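Local coordinates for DNA polymerase sliding clamp (Archaeoglobus fulgidus, PDB 1RWZ), which probably serves as a three-subunit ring around DNA, a sliding clamp that tethers DNA polymerase and other proteins to DNA during replication, at residues Val44-Val49 with Glu235-Pro240; Pro128-Met133 with Thr212-Thr217; Ala143-Ile148 with Ile163-Asp168; Gln151-Ser156 with Arg190-Val195. All coordinates share one frame; numbering follows the deposited sequence.

Contact 1: residues Val44-Val49 with Glu235-Pro240; sequences VAMVIV and EYILAP
Val47 and Tyr236 meet where strands 45-52 and 232-238 run antiparallel in the large sheet of the sliding-clamp fold, joining an N-terminal-domain strand to a C-terminal-domain one. The face under helix 195-201 carries Ala45, Val47, Tyr236 and Leu238. Here the CE2 corner of the Tyr236 ring comes to 3.5 Å from CG2 of Val47, the two side chains lying alongside and pointing the same way. Chi1 of 62° sets CG1 of Val47 between N and the carbonyl carbon and leaves CG2 anti to N, alongside the ring. Tyr236 stacks on Phe201 of the helix, and its hydroxyl bonds to the carbonyl of Ala17.

The face of Ile48, Glu235 and Ile237 is also well packed. CD1 of Ile48 touches both CD1 of Ile237, 3.8 Å away, and CD of Glu235 at 4.0 Å. Glu235 is extended and alongside Ile48, and its charge is paired with Arg222.

Backbone hydrogen bonds link Met46 with Ile237 and Ile48 with Glu235 in both directions. The looser, partly exposed places are Met46, whose end swings away so that SD stays 4.3 Å from CD1 of Ile237, and the end of the pair at Val44 and Ala239. There Val44 CG1 rests on Leu238 CD1 at 3.7 Å, and Ala239 N donates a nearly straight bond to Val44 O, 2.9 Å long with an angle of 176° at the hydrogen.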
loop_
_atom_site.group_PDB
_atom_site.type_symbol
_atom_site.label_atom_id
_atom_site.label_comp_id
_atom_site.label_asym_id
_atom_site.label_seq_id
_atom_site.Cartn_x
_atom_site.Cartn_y
_atom_site.Cartn_z
ATOM N N VAL A 44 -31.053 -5.163 7.228
ATOM C CA VAL A 44 -31.102 -4.148 6.187
ATOM C C VAL A 44 -30.605 -4.730 4.867
ATOM O O VAL A 44 -30.989 -4.274 3.792
ATOM C CB VAL A 44 -30.228 -2.937 6.575
ATOM C CG1 VAL A 44 -30.212 -1.917 5.455
ATOM C CG2 VAL A 44 -30.762 -2.302 7.862
ATOM N N ALA A 45 -29.759 -5.751 4.957
ATOM C CA ALA A 45 -29.203 -6.379 3.761
ATOM C C ALA A 45 -29.133 -7.895 3.869
ATOM O O ALA A 45 -29.009 -8.450 4.964
ATOM C CB ALA A 45 -27.814 -5.815 3.493
ATOM N N MET A 46 -29.213 -8.559 2.721
ATOM C CA MET A 46 -29.142 -10.009 2.647
ATOM C C MET A 46 -28.133 -10.367 1.559
ATOM O O MET A 46 -27.917 -9.590 0.630
ATOM C CB MET A 46 -30.516 -10.585 2.282
ATOM C CG MET A 46 -30.574 -12.111 2.173
ATOM S SD MET A 46 -32.177 -12.739 1.563
ATOM C CE MET A 46 -33.122 -12.830 3.066
ATOM N N VAL A 47 -27.508 -11.529 1.692
ATOM C CA VAL A 47 -26.557 -11.998 0.688
ATOM C C VAL A 47 -26.939 -13.426 0.315
ATOM O O VAL A 47 -27.305 -14.231 1.173
ATOM C CB VAL A 47 -25.091 -11.951 1.206
ATOM C CG1 VAL A 47 -24.914 -12.874 2.404
ATOM C CG2 VAL A 47 -24.127 -12.333 0.070
ATOM N N ILE A 48 -26.888 -13.727 -0.976
ATOM C CA ILE A 48 -27.229 -15.050 -1.466
ATOM C C ILE A 48 -26.075 -15.463 -2.367
ATOM O O ILE A 48 -25.814 -14.805 -3.372
ATOM C CB ILE A 48 -28.515 -15.027 -2.304
ATOM C CG1 ILE A 48 -29.654 -14.372 -1.509
ATOM C CG2 ILE A 48 -28.884 -16.448 -2.712
ATOM C CD1 ILE A 48 -30.868 -14.011 -2.358
ATOM N N VAL A 49 -25.393 -16.540 -1.993
ATOM C CA VAL A 49 -24.250 -17.038 -2.749
ATOM C C VAL A 49 -24.543 -18.382 -3.402
ATOM O O VAL A 49 -25.059 -19.300 -2.766
ATOM C CB VAL A 49 -23.006 -17.220 -1.841
ATOM C CG1 VAL A 49 -21.869 -17.864 -2.632
ATOM C CG2 VAL A 49 -22.559 -15.880 -1.282
ATOM N N GLU A 235 -25.415 -12.382 -4.850
ATOM C CA GLU A 235 -26.483 -11.402 -4.895
ATOM C C GLU A 235 -26.663 -10.748 -3.538
ATOM O O GLU A 235 -26.737 -11.433 -2.513
ATOM C CB GLU A 235 -27.805 -12.059 -5.307
ATOM C CG GLU A 235 -29.005 -11.113 -5.180
ATOM C CD GLU A 235 -30.317 -11.728 -5.644
ATOM O OE1 GLU A 235 -31.373 -11.103 -5.415
ATOM O OE2 GLU A 235 -30.300 -12.824 -6.237
ATOM N N TYR A 236 -26.700 -9.422 -3.544
ATOM C CA TYR A 236 -26.931 -8.649 -2.334
ATOM C C TYR A 236 -28.283 -7.977 -2.532
ATOM O O TYR A 236 -28.595 -7.499 -3.627
ATOM C CB TYR A 236 -25.862 -7.570 -2.140
ATOM C CG TYR A 236 -24.545 -8.055 -1.569
ATOM C CD1 TYR A 236 -23.362 -7.960 -2.311
ATOM C CD2 TYR A 236 -24.470 -8.558 -0.271
ATOM C CE1 TYR A 236 -22.138 -8.350 -1.765
ATOM C CE2 TYR A 236 -23.255 -8.951 0.283
ATOM C CZ TYR A 236 -22.094 -8.841 -0.464
ATOM O OH TYR A 236 -20.889 -9.195 0.101
ATOM N N ILE A 237 -29.093 -7.963 -1.482
ATOM C CA ILE A 237 -30.400 -7.319 -1.539
ATOM C C ILE A 237 -30.356 -6.276 -0.434
ATOM O O ILE A 237 -29.975 -6.579 0.698
ATOM C CB ILE A 237 -31.541 -8.325 -1.281
ATOM C CG1 ILE A 237 -31.502 -9.422 -2.349
ATOM C CG2 ILE A 237 -32.891 -7.600 -1.315
ATOM C CD1 ILE A 237 -32.507 -10.535 -2.149
ATOM N N LEU A 238 -30.731 -5.049 -0.772
ATOM C CA LEU A 238 -30.685 -3.947 0.178
ATOM C C LEU A 238 -32.034 -3.266 0.339
ATOM O O LEU A 238 -32.649 -2.853 -0.646
ATOM C CB LEU A 238 -29.644 -2.919 -0.286
ATOM C CG LEU A 238 -29.463 -1.638 0.531
ATOM C CD1 LEU A 238 -29.075 -1.995 1.960
ATOM C CD2 LEU A 238 -28.393 -0.763 -0.111
ATOM N N ALA A 239 -32.484 -3.151 1.588
ATOM C CA ALA A 239 -33.760 -2.499 1.897
ATOM C C ALA A 239 -33.703 -1.030 1.484
ATOM O O ALA A 239 -32.653 -0.388 1.564
ATOM C CB ALA A 239 -34.058 -2.616 3.403
ATOM N N PRO A 240 -34.842 -0.467 1.055
ATOM C CA PRO A 240 -34.893 0.932 0.629
ATOM C C PRO A 240 -35.195 1.948 1.726
ATOM O O PRO A 240 -35.691 1.597 2.800
ATOM C CB PRO A 240 -35.993 0.916 -0.417
ATOM C CG PRO A 240 -37.006 -0.015 0.231
ATOM C CD PRO A 240 -36.129 -1.145 0.792
#

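Contact 2: residues Pro128-Met133 with Thr212-Thr217; sequences PAKIVM and TIHLGT
Ala129 and Leu215 exchange backbone hydrogen bonds, and so do Ile131 and Ile213, zipping strand 129-134 to strand 210-215 in antiparallel register. The shortest of the four runs from Ile213 N to Ile131 O, 2.6 Å and almost straight at 174°. Between these pairs, CA-H groups of Lys130, Thr212 and His214 point at carbonyls across the gap, as in any regular antiparallel ladder.

Apolar contacts fill the face of Ala129, Ile131, Ile213 and Leu215. The two isoleucines cross at a slant with their CB atoms 4.1 Å apart, and CD1 of Ile131 turns back over Ile213 O at 3.9 Å because chi2 is an unusual 103°. The methyl CB of Ala129 and the methylene CB of Leu215 also lie 4.1 Å apart, while Met133, bent at its far end, lays SD against Ile213 CD1. Ala189 and Phe193 of strand 189-194 close over Leu215.

Mixed and polar contacts occupy the opposite, more exposed face. Val132 CG2 lies alongside Thr212 OG1 at 3.7 Å, and the extended Lys130 chain passes obliquely over the Thr212 methyl, CE to CG2 being 3.9 Å. One water, in the plane of the His214 ring at its edge, is 2.9 Å from ND1 and donates to Ala129 O, a bridge from imidazole to neighbouring strand that would tend to limit the ring's rotation.

Such a two-sided antiparallel pair, apolar on the face of Ala129, Ile131, Ile213 and Leu215 and mixed on the face of Lys130, Val132, Thr212 and His214, belongs to the long curved sheet of the PCNA clamp fold.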
loop_
_atom_site.group_PDB
_atom_site.type_symbol
_atom_site.label_atom_id
_atom_site.label_comp_id
_atom_site.label_asym_id
_atom_site.label_seq_id
_atom_site.Cartn_x
_atom_site.Cartn_y
_atom_site.Cartn_z
ATOM N N PRO A 128 -39.680 -4.177 -12.081
ATOM C CA PRO A 128 -39.806 -3.738 -13.473
ATOM C C PRO A 128 -38.544 -3.351 -14.239
ATOM O O PRO A 128 -38.515 -3.455 -15.463
ATOM C CB PRO A 128 -40.779 -2.570 -13.368
ATOM C CG PRO A 128 -40.378 -1.945 -12.074
ATOM C CD PRO A 128 -40.220 -3.153 -11.165
ATOM N N ALA A 129 -37.512 -2.899 -13.537
ATOM C CA ALA A 129 -36.283 -2.475 -14.205
ATOM C C ALA A 129 -35.137 -3.467 -14.067
ATOM O O ALA A 129 -34.863 -3.967 -12.977
ATOM C CB ALA A 129 -35.851 -1.114 -13.675
ATOM N N LYS A 130 -34.467 -3.741 -15.181
ATOM C CA LYS A 130 -33.332 -4.657 -15.192
ATOM C C LYS A 130 -32.194 -3.948 -15.911
ATOM O O LYS A 130 -32.333 -3.560 -17.072
ATOM C CB LYS A 130 -33.682 -5.950 -15.929
ATOM C CG LYS A 130 -32.548 -6.964 -15.919
ATOM C CD LYS A 130 -32.907 -8.209 -16.713
ATOM C CE LYS A 130 -31.726 -9.164 -16.779
ATOM N NZ LYS A 130 -32.048 -10.364 -17.605
ATOM N N ILE A 131 -31.075 -3.788 -15.213
ATOM C CA ILE A 131 -29.915 -3.095 -15.753
ATOM C C ILE A 131 -28.678 -3.974 -15.628
ATOM O O ILE A 131 -28.363 -4.445 -14.538
ATOM C CB ILE A 131 -29.655 -1.776 -14.969
ATOM C CG1 ILE A 131 -30.923 -0.917 -14.935
ATOM C CG2 ILE A 131 -28.521 -0.999 -15.610
ATOM C CD1 ILE A 131 -31.658 -0.960 -13.603
ATOM N N VAL A 132 -27.983 -4.198 -16.741
ATOM C CA VAL A 132 -26.770 -5.012 -16.723
ATOM C C VAL A 132 -25.594 -4.124 -17.119
ATOM O O VAL A 132 -25.623 -3.460 -18.159
ATOM C CB VAL A 132 -26.873 -6.213 -17.694
ATOM C CG1 VAL A 132 -25.607 -7.071 -17.603
ATOM C CG2 VAL A 132 -28.092 -7.055 -17.343
ATOM N N MET A 133 -24.567 -4.104 -16.274
ATOM C CA MET A 133 -23.394 -3.269 -16.509
ATOM C C MET A 133 -22.149 -3.890 -15.899
ATOM O O MET A 133 -22.200 -4.971 -15.312
ATOM C CB MET A 133 -23.613 -1.883 -15.886
ATOM C CG MET A 133 -23.818 -1.918 -14.371
ATOM S SD MET A 133 -24.229 -0.302 -13.657
ATOM C CE MET A 133 -22.725 0.572 -13.989
ATOM N N THR A 212 -25.954 -7.275 -12.468
ATOM C CA THR A 212 -27.311 -7.159 -12.972
ATOM C C THR A 212 -28.100 -6.547 -11.829
ATOM O O THR A 212 -28.142 -7.101 -10.728
ATOM C CB THR A 212 -27.919 -8.528 -13.315
ATOM O OG1 THR A 212 -27.158 -9.133 -14.369
ATOM C CG2 THR A 212 -29.382 -8.372 -13.763
ATOM N N ILE A 213 -28.707 -5.399 -12.093
ATOM C CA ILE A 213 -29.495 -4.708 -11.081
ATOM C C ILE A 213 -30.975 -4.895 -11.374
ATOM O O ILE A 213 -31.412 -4.671 -12.500
ATOM C CB ILE A 213 -29.210 -3.193 -11.095
ATOM C CG1 ILE A 213 -27.713 -2.937 -10.908
ATOM C CG2 ILE A 213 -30.036 -2.496 -10.005
ATOM C CD1 ILE A 213 -27.315 -1.480 -11.105
ATOM N N HIS A 214 -31.734 -5.320 -10.366
ATOM C CA HIS A 214 -33.185 -5.478 -10.496
ATOM C C HIS A 214 -33.716 -4.363 -9.597
ATOM O O HIS A 214 -33.471 -4.360 -8.390
ATOM C CB HIS A 214 -33.620 -6.853 -9.991
ATOM C CG HIS A 214 -33.061 -7.988 -10.794
ATOM N ND1 HIS A 214 -33.594 -8.380 -12.003
ATOM C CD2 HIS A 214 -31.994 -8.791 -10.576
ATOM C CE1 HIS A 214 -32.879 -9.376 -12.495
ATOM N NE2 HIS A 214 -31.901 -9.644 -11.649
ATOM N N LEU A 215 -34.436 -3.417 -10.190
ATOM C CA LEU A 215 -34.915 -2.252 -9.460
ATOM C C LEU A 215 -36.407 -1.959 -9.559
ATOM O O LEU A 215 -37.012 -2.088 -10.623
ATOM C CB LEU A 215 -34.138 -1.026 -9.950
ATOM C CG LEU A 215 -34.362 0.365 -9.352
ATOM C CD1 LEU A 215 -33.812 0.414 -7.933
ATOM C CD2 LEU A 215 -33.650 1.402 -10.215
ATOM N N GLY A 216 -36.978 -1.536 -8.433
ATOM C CA GLY A 216 -38.386 -1.180 -8.377
ATOM C C GLY A 216 -38.512 0.181 -7.707
ATOM O O GLY A 216 -37.520 0.896 -7.555
ATOM N N THR A 217 -39.722 0.550 -7.297
ATOM C CA THR A 217 -39.944 1.840 -6.649
ATOM C C THR A 217 -40.332 1.608 -5.190
ATOM O O THR A 217 -41.367 1.003 -4.906
ATOM C CB THR A 217 -41.050 2.633 -7.385
ATOM O OG1 THR A 217 -40.587 2.969 -8.700
ATOM C CG2 THR A 217 -41.405 3.907 -6.634
HETATM O O HOH W 1 -35.818 -6.899 -13.058
#

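Contact 3: residues Ala143-Ile148 with Ile163-Asp168; sequences AAADKI and IEAKGD
Ala145 and Ala165 bring the C-terminal part of helix 135-146 within a CA-CA distance of 5.6 Å of strand 160-166, and no hydrogen bond passes between the two segments. The small side chains of the two alanines allow this close approach. The Ala165 methyl points at the flank of the Ala145 methyl, CB to CB 3.9 Å, and is also 4.0 Å from Ala145 O.

A turn farther on, Ile148 takes over. Its backbone N bonds to Ala145 O at 2.9 Å, which holds the residue close to the helix as the chain turns off. The branch that does the touching is CG2, placed anti to the backbone N while CG1 lies beside that N (chi1 -64°). This single methyl settles on the main chain where the strand gives way to loop, 3.5 Å from Gly167 N and 3.7 Å from Lys166 C. It also reaches back to Ala165 CB at 4.2 Å. With no side chain on Gly167, its backbone comes near Ile148, CA to CA 5.5 Å.

Val152 packs against both alanines from strand 151-157, and Ile172 lies against Ala165 and Ile148 from strand 170-176. Ile148 also touches Tyr106 of the second subunit, placing this corner at the ring interface. Asp146, turned from the strand, is salt-bridged to Lys199. The result is a helix packed on one face of the antiparallel four-stranded sheet of the C-terminal clamp domain, with alanines at the closest point.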
loop_
_atom_site.group_PDB
_atom_site.type_symbol
_atom_site.label_atom_id
_atom_site.label_comp_id
_atom_site.label_asym_id
_atom_site.label_seq_id
_atom_site.Cartn_x
_atom_site.Cartn_y
_atom_site.Cartn_z
ATOM N N ALA A 143 -18.513 5.044 -5.366
ATOM C CA ALA A 143 -17.395 5.719 -4.718
ATOM C C ALA A 143 -17.519 7.230 -4.877
ATOM O O ALA A 143 -17.211 7.984 -3.952
ATOM C CB ALA A 143 -16.066 5.232 -5.307
ATOM N N ALA A 144 -17.970 7.671 -6.047
ATOM C CA ALA A 144 -18.141 9.098 -6.309
ATOM C C ALA A 144 -19.287 9.644 -5.456
ATOM O O ALA A 144 -19.167 10.703 -4.837
ATOM C CB ALA A 144 -18.431 9.327 -7.787
ATOM N N ALA A 145 -20.396 8.913 -5.429
ATOM C CA ALA A 145 -21.562 9.317 -4.652
ATOM C C ALA A 145 -21.231 9.396 -3.164
ATOM O O ALA A 145 -21.719 10.280 -2.456
ATOM C CB ALA A 145 -22.700 8.335 -4.878
ATOM N N ASP A 146 -20.401 8.469 -2.702
ATOM C CA ASP A 146 -19.996 8.401 -1.302
ATOM C C ASP A 146 -19.292 9.670 -0.818
ATOM O O ASP A 146 -19.269 9.956 0.379
ATOM C CB ASP A 146 -19.090 7.186 -1.089
ATOM C CG ASP A 146 -18.583 7.072 0.336
ATOM O OD1 ASP A 146 -19.410 7.058 1.272
ATOM O OD2 ASP A 146 -17.350 6.986 0.516
ATOM N N LYS A 147 -18.717 10.428 -1.740
ATOM C CA LYS A 147 -18.031 11.657 -1.366
ATOM C C LYS A 147 -19.010 12.813 -1.193
ATOM O O LYS A 147 -18.677 13.832 -0.589
ATOM C CB LYS A 147 -16.988 12.019 -2.423
ATOM C CG LYS A 147 -15.771 11.109 -2.399
ATOM C CD LYS A 147 -14.772 11.483 -3.471
ATOM C CE LYS A 147 -13.490 10.681 -3.308
ATOM N NZ LYS A 147 -13.762 9.220 -3.291
ATOM N N ILE A 148 -20.221 12.636 -1.712
ATOM C CA ILE A 148 -21.253 13.666 -1.653
ATOM C C ILE A 148 -22.320 13.452 -0.582
ATOM O O ILE A 148 -22.718 14.395 0.109
ATOM C CB ILE A 148 -21.973 13.785 -3.022
ATOM C CG1 ILE A 148 -20.986 14.253 -4.092
ATOM C CG2 ILE A 148 -23.152 14.739 -2.923
ATOM C CD1 ILE A 148 -20.355 15.594 -3.792
ATOM N N ILE A 163 -27.700 7.208 -11.106
ATOM C CA ILE A 163 -27.416 7.074 -9.681
ATOM C C ILE A 163 -27.139 8.522 -9.285
ATOM O O ILE A 163 -26.210 9.143 -9.807
ATOM C CB ILE A 163 -26.167 6.213 -9.403
ATOM C CG1 ILE A 163 -26.438 4.754 -9.790
ATOM C CG2 ILE A 163 -25.805 6.289 -7.915
ATOM C CD1 ILE A 163 -25.237 3.839 -9.608
ATOM N N GLU A 164 -27.951 9.065 -8.384
ATOM C CA GLU A 164 -27.797 10.459 -7.984
ATOM C C GLU A 164 -27.596 10.652 -6.489
ATOM O O GLU A 164 -28.193 9.950 -5.674
ATOM C CB GLU A 164 -29.030 11.257 -8.420
ATOM C CG GLU A 164 -29.563 10.865 -9.789
ATOM C CD GLU A 164 -30.814 11.628 -10.182
ATOM O OE1 GLU A 164 -31.697 11.825 -9.316
ATOM O OE2 GLU A 164 -30.924 12.018 -11.363
ATOM N N ALA A 165 -26.753 11.618 -6.140
ATOM C CA ALA A 165 -26.480 11.936 -4.745
ATOM C C ALA A 165 -26.459 13.452 -4.610
ATOM O O ALA A 165 -25.909 14.156 -5.463
ATOM C CB ALA A 165 -25.142 11.343 -4.315
ATOM N N LYS A 166 -27.067 13.959 -3.544
ATOM C CA LYS A 166 -27.112 15.398 -3.325
ATOM C C LYS A 166 -26.607 15.773 -1.945
ATOM O O LYS A 166 -26.916 15.109 -0.960
ATOM C CB LYS A 166 -28.541 15.916 -3.498
ATOM C CG LYS A 166 -29.120 15.690 -4.883
ATOM C CD LYS A 166 -30.525 16.265 -4.989
ATOM C CE LYS A 166 -31.078 16.117 -6.400
ATOM N NZ LYS A 166 -30.236 16.838 -7.398
ATOM N N GLY A 167 -25.816 16.837 -1.888
ATOM C CA GLY A 167 -25.283 17.309 -0.624
ATOM C C GLY A 167 -25.803 18.711 -0.397
ATOM O O GLY A 167 -26.679 19.170 -1.125
ATOM N N ASP A 168 -25.271 19.405 0.602
ATOM C CA ASP A 168 -25.722 20.762 0.874
ATOM C C ASP A 168 -25.404 21.721 -0.268
ATOM O O ASP A 168 -26.279 22.460 -0.723
ATOM C CB ASP A 168 -25.099 21.287 2.170
ATOM C CG ASP A 168 -25.682 20.629 3.406
ATOM O OD1 ASP A 168 -26.922 20.654 3.563
ATOM O OD2 ASP A 168 -24.902 20.096 4.227
#

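Contact 4: residues Gln151-Ser156 with Arg190-Val195; sequences QVIFRS and RSMFSV
The edge of the Phe193 ring meets the face of Phe154 in a T-shaped pair, centroids 5.2 Å apart and planes at 61°. Beside it on the same buried face, CG1 of Val152 presses on CG2 of Val195 at only 3.3 Å, tighter than usual for carbons. Leu198 of helix 195-201 packs on Val152 and both phenylalanines.

Across the sheet, Ile153 is flanked by two long side chains. The Met192 methyl CE, brought round by a bend at chi3 (-111°), crowds Ile153 CG1 at 3.2 Å. On the other side of it the Arg190 guanidinium lies with one face centred under Ile153 CG2, 4.0 Å from the plane. At that guanidinium's edge Arg155 CD approaches NH1 of Arg190 to 3.1 Å. Two positive charges thus sit close together; Arg190 is salt-bridged to Glu243, which probably eases the repulsion. Gln151 crosses Met192 with NE2 3.6 Å from SD, its OE1 being bonded to Arg241.

Behind these groups, paired backbone hydrogen bonds join Val152 with Phe193 and Phe154 with Ser191. Ser194 then serves as N-cap at the passage from edge strand 189-194 of the antiparallel four-stranded sheet into helix 195-201, in the C-terminal clamp domain.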
loop_
_atom_site.group_PDB
_atom_site.type_symbol
_atom_site.label_atom_id
_atom_site.label_comp_id
_atom_site.label_asym_id
_atom_site.label_seq_id
_atom_site.Cartn_x
_atom_site.Cartn_y
_atom_site.Cartn_z
ATOM N N GLN A 151 -26.551 8.761 1.103
ATOM C CA GLN A 151 -27.721 8.180 0.445
ATOM C C GLN A 151 -27.690 8.481 -1.045
ATOM O O GLN A 151 -27.234 9.542 -1.460
ATOM C CB GLN A 151 -29.010 8.765 1.012
ATOM C CG GLN A 151 -29.228 8.489 2.468
ATOM C CD GLN A 151 -30.451 9.202 3.003
ATOM O OE1 GLN A 151 -30.955 8.869 4.066
ATOM N NE2 GLN A 151 -30.930 10.198 2.264
ATOM N N VAL A 152 -28.190 7.548 -1.846
ATOM C CA VAL A 152 -28.230 7.731 -3.291
ATOM C C VAL A 152 -29.551 7.261 -3.866
ATOM O O VAL A 152 -30.189 6.349 -3.336
ATOM C CB VAL A 152 -27.110 6.946 -4.010
ATOM C CG1 VAL A 152 -25.765 7.551 -3.695
ATOM C CG2 VAL A 152 -27.155 5.484 -3.599
ATOM N N ILE A 153 -29.964 7.897 -4.953
ATOM C CA ILE A 153 -31.188 7.518 -5.631
ATOM C C ILE A 153 -30.816 6.713 -6.872
ATOM O O ILE A 153 -29.914 7.105 -7.615
ATOM C CB ILE A 153 -31.983 8.753 -6.104
ATOM C CG1 ILE A 153 -32.558 9.499 -4.899
ATOM C CG2 ILE A 153 -33.101 8.325 -7.047
ATOM C CD1 ILE A 153 -33.222 10.817 -5.255
ATOM N N PHE A 154 -31.480 5.577 -7.065
ATOM C CA PHE A 154 -31.284 4.760 -8.260
ATOM C C PHE A 154 -32.527 5.069 -9.077
ATOM O O PHE A 154 -33.649 4.966 -8.574
ATOM C CB PHE A 154 -31.264 3.262 -7.946
ATOM C CG PHE A 154 -29.951 2.758 -7.416
ATOM C CD1 PHE A 154 -29.705 1.389 -7.348
ATOM C CD2 PHE A 154 -28.971 3.635 -6.964
ATOM C CE1 PHE A 154 -28.503 0.902 -6.838
ATOM C CE2 PHE A 154 -27.764 3.155 -6.454
ATOM C CZ PHE A 154 -27.531 1.790 -6.390
ATOM N N ARG A 155 -32.336 5.446 -10.332
ATOM C CA ARG A 155 -33.459 5.800 -11.181
ATOM C C ARG A 155 -33.323 5.170 -12.559
ATOM O O ARG A 155 -32.252 5.198 -13.161
ATOM C CB ARG A 155 -33.526 7.324 -11.291
ATOM C CG ARG A 155 -34.554 7.878 -12.246
ATOM C CD ARG A 155 -34.420 9.396 -12.288
ATOM N NE ARG A 155 -35.171 9.997 -13.385
ATOM C CZ ARG A 155 -35.124 11.290 -13.695
ATOM N NH1 ARG A 155 -34.360 12.114 -12.990
ATOM N NH2 ARG A 155 -35.838 11.758 -14.710
ATOM N N SER A 156 -34.415 4.589 -13.040
ATOM C CA SER A 156 -34.432 3.957 -14.352
ATOM C C SER A 156 -35.684 4.360 -15.121
ATOM O O SER A 156 -36.751 4.552 -14.544
ATOM C CB SER A 156 -34.402 2.428 -14.200
ATOM O OG SER A 156 -34.375 1.774 -15.457
ATOM N N ARG A 190 -37.634 3.969 -9.305
ATOM C CA ARG A 190 -36.896 4.990 -8.575
ATOM C C ARG A 190 -36.934 4.653 -7.088
ATOM O O ARG A 190 -38.009 4.598 -6.495
ATOM C CB ARG A 190 -37.545 6.358 -8.826
ATOM C CG ARG A 190 -36.850 7.553 -8.195
ATOM C CD ARG A 190 -37.682 8.822 -8.428
ATOM N NE ARG A 190 -37.085 10.009 -7.819
ATOM C CZ ARG A 190 -36.083 10.705 -8.346
ATOM N NH1 ARG A 190 -35.556 10.341 -9.507
ATOM N NH2 ARG A 190 -35.603 11.762 -7.707
ATOM N N SER A 191 -35.766 4.412 -6.499
ATOM C CA SER A 191 -35.664 4.094 -5.072
ATOM C C SER A 191 -34.407 4.729 -4.481
ATOM O O SER A 191 -33.457 5.023 -5.205
ATOM C CB SER A 191 -35.608 2.577 -4.852
ATOM O OG SER A 191 -36.838 1.949 -5.164
ATOM N N MET A 192 -34.399 4.939 -3.169
ATOM C CA MET A 192 -33.239 5.529 -2.503
ATOM C C MET A 192 -32.591 4.499 -1.582
ATOM O O MET A 192 -33.290 3.717 -0.938
ATOM C CB MET A 192 -33.652 6.766 -1.699
ATOM C CG MET A 192 -32.481 7.494 -1.058
ATOM S SD MET A 192 -32.853 9.213 -0.675
ATOM C CE MET A 192 -31.825 10.043 -1.827
ATOM N N PHE A 193 -31.260 4.501 -1.522
ATOM C CA PHE A 193 -30.526 3.538 -0.702
ATOM C C PHE A 193 -29.335 4.118 0.041
ATOM O O PHE A 193 -28.822 5.180 -0.310
ATOM C CB PHE A 193 -30.007 2.379 -1.567
ATOM C CG PHE A 193 -31.077 1.682 -2.347
ATOM C CD1 PHE A 193 -31.298 1.997 -3.688
ATOM C CD2 PHE A 193 -31.893 0.738 -1.732
ATOM C CE1 PHE A 193 -32.323 1.383 -4.403
ATOM C CE2 PHE A 193 -32.923 0.117 -2.434
ATOM C CZ PHE A 193 -33.141 0.441 -3.773
ATOM N N SER A 194 -28.895 3.388 1.064
ATOM C CA SER A 194 -27.743 3.767 1.872
ATOM C C SER A 194 -26.441 3.489 1.129
ATOM O O SER A 194 -26.194 2.362 0.694
ATOM C CB SER A 194 -27.737 2.981 3.182
ATOM O OG SER A 194 -26.414 2.856 3.685
ATOM N N VAL A 195 -25.607 4.514 1.003
ATOM C CA VAL A 195 -24.322 4.379 0.323
ATOM C C VAL A 195 -23.381 3.453 1.091
ATOM O O VAL A 195 -22.606 2.715 0.483
ATOM C CB VAL A 195 -23.632 5.757 0.144
ATOM C CG1 VAL A 195 -22.210 5.576 -0.378
ATOM C CG2 VAL A 195 -24.426 6.609 -0.831
#

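In the fold
From the N terminus, strand 45-52 comes first, and about three quarters of the chain passes before 232-238 pairs with it, so contact 1 closes the longest loop and the other three nest inside it. Contact 2 closes next, taking strand 129-134 to 210-215 in the same large sheet, and encloses contacts 3 and 4. These two cross: 143-148, 151-156, 163-168 and 190-195 alternate along the chain, tying helix 135-146 to the four-stranded sheet and adding its outermost strand 189-194. Contacts 3 and 4 share the strand pairing of Ile153 with Glu164. Contact 4 touches contact 2 through Ser191 and Gly216, and contact 1 through Phe193 and Pro240.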